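Local coordinates for fructokinase (Silicibacter sp., PDB 3C8U), which is a putative kinase of a fructose transport system that probably transfers phosphate from ATP to fructose, at residues A[151-156]-A[196-201]. Sequence-based numbering, arbitrary orientation.
Sequences SIRLEV and AARLPA
Arg153 reaches from its strand to the loop 196-201 and grips one backbone oxygen, Leu199 O, with both end nitrogens. NH2 of Arg153 lies 2.8 Å from Leu199 O, in the carbonyl plane on a lone pair. NH1 of Arg153 is 3.0 Å from Leu199 O and is tilted from that plane. CG of Arg153 stands anti to the backbone N (chi1 162°), and a bend at chi3 turns the guanidinium edge toward the carbonyl. At the root of the side chain the packing is close. CB of Ala201 sits 3.7 Å from CB of Arg153, and Leu135 touches both residues. Beside them, one water bridges OG of Ser151 and the carbonyl oxygen of Pro200.

The Arg198 side is more exposed. Here the guanidinium groups of Arg153 and Arg198 stack, with centres 4.0 Å apart and planes at 26°. NE of Arg153 lies over the centre of the Arg198 group. The carboxylate of Glu155 probably offsets the like charges. It meets Arg198 end-on and nearly coplanar, at 17°. NH1 of Arg198 is 3.0 Å from OE2 of Glu155 and also bonds OE1, which takes a further bond from NH2. Glu195 forms a second salt bridge with Arg198 NH1. A leucine in place of Arg153 would probably leave the Leu199 carbonyl without these two donors and the Arg198 guanidinium without its stacking partner.

The contact ties strand 150-154 to the loop that follows helix 186-195. That loop leads directly into strand 203-205, the neighbouring parallel strand. The two strands are joined by a right-handed crossover through helices, and the 2-3-1-4-5 strand order is consistent with a P-loop kinase core.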
# COMPACT_ATOMS: atom_id res chain seq x y z
N SER A 151 0.93 6.52 -10.68
CA SER A 151 0.73 6.61 -9.24
C SER A 151 -0.54 7.35 -8.88
O SER A 151 -0.96 8.34 -9.53
CB SER A 151 1.94 7.27 -8.58
OG SER A 151 1.90 8.67 -8.80
N ILE A 152 -1.15 6.81 -7.84
CA ILE A 152 -2.43 7.27 -7.30
C ILE A 152 -2.30 7.51 -5.80
O ILE A 152 -1.87 6.64 -5.04
CB ILE A 152 -3.57 6.24 -7.50
CG1 ILE A 152 -3.67 5.78 -8.95
CG2 ILE A 152 -4.93 6.82 -6.96
CD1 ILE A 152 -4.53 4.55 -9.19
N ARG A 153 -2.69 8.70 -5.38
CA ARG A 153 -2.84 9.00 -3.97
C ARG A 153 -4.31 8.96 -3.59
O ARG A 153 -5.16 9.59 -4.22
CB ARG A 153 -2.24 10.35 -3.61
CG ARG A 153 -2.75 10.88 -2.26
CD ARG A 153 -2.05 12.17 -1.88
NE ARG A 153 -0.69 11.90 -1.47
CZ ARG A 153 0.38 12.26 -2.16
NH1 ARG A 153 0.23 12.96 -3.28
NH2 ARG A 153 1.60 11.93 -1.70
N LEU A 154 -4.58 8.14 -2.58
CA LEU A 154 -5.88 8.07 -1.92
C LEU A 154 -5.89 9.12 -0.81
O LEU A 154 -5.19 9.02 0.17
CB LEU A 154 -6.13 6.64 -1.40
CG LEU A 154 -7.39 6.37 -0.57
CD1 LEU A 154 -8.62 7.04 -1.16
CD2 LEU A 154 -7.59 4.84 -0.41
N GLU A 155 -6.67 10.17 -1.03
CA GLU A 155 -6.73 11.31 -0.10
C GLU A 155 -7.95 11.25 0.82
O GLU A 155 -9.09 11.30 0.38
CB GLU A 155 -6.80 12.60 -0.91
CG GLU A 155 -6.58 13.80 -0.10
CD GLU A 155 -5.13 14.01 0.11
OE1 GLU A 155 -4.41 14.14 -0.91
OE2 GLU A 155 -4.70 14.03 1.28
N VAL A 156 -7.66 11.09 2.10
CA VAL A 156 -8.68 10.99 3.15
C VAL A 156 -8.37 11.99 4.26
O VAL A 156 -7.27 12.01 4.78
CB VAL A 156 -8.74 9.58 3.76
CG1 VAL A 156 -9.88 9.49 4.81
CG2 VAL A 156 -8.94 8.57 2.68
N ALA A 196 3.01 14.75 6.00
CA ALA A 196 4.10 15.73 6.14
C ALA A 196 5.20 15.51 5.11
O ALA A 196 6.12 16.32 4.97
CB ALA A 196 4.67 15.72 7.55
N ALA A 197 5.08 14.42 4.36
CA ALA A 197 6.14 14.00 3.43
C ALA A 197 5.54 13.44 2.14
O ALA A 197 5.81 12.32 1.73
CB ALA A 197 7.06 12.96 4.10
N ARG A 198 4.69 14.25 1.53
CA ARG A 198 3.98 13.85 0.32
C ARG A 198 4.80 14.06 -0.95
O ARG A 198 5.32 15.15 -1.18
CB ARG A 198 2.67 14.66 0.22
CG ARG A 198 1.73 14.50 1.39
CD ARG A 198 0.71 15.61 1.42
NE ARG A 198 0.09 15.79 0.12
CZ ARG A 198 -1.15 15.43 -0.17
NH1 ARG A 198 -1.91 14.89 0.78
NH2 ARG A 198 -1.63 15.61 -1.39
N LEU A 199 4.91 13.02 -1.78
CA LEU A 199 5.43 13.18 -3.13
C LEU A 199 4.23 13.28 -4.09
O LEU A 199 3.15 12.79 -3.81
CB LEU A 199 6.38 12.04 -3.53
CG LEU A 199 7.70 11.96 -2.74
CD1 LEU A 199 8.48 10.68 -3.14
CD2 LEU A 199 8.53 13.23 -2.95
N PRO A 200 4.42 13.95 -5.22
CA PRO A 200 3.27 14.15 -6.10
C PRO A 200 2.79 12.88 -6.81
O PRO A 200 3.57 12.03 -7.16
CB PRO A 200 3.77 15.19 -7.10
CG PRO A 200 5.20 15.13 -7.08
CD PRO A 200 5.64 14.59 -5.74
N ALA A 201 1.49 12.78 -6.98
CA ALA A 201 0.84 11.60 -7.59
C ALA A 201 0.34 11.97 -8.96
O ALA A 201 0.06 13.14 -9.21
CB ALA A 201 -0.32 11.12 -6.72
O HOH W 1 4.18 9.88 -9.04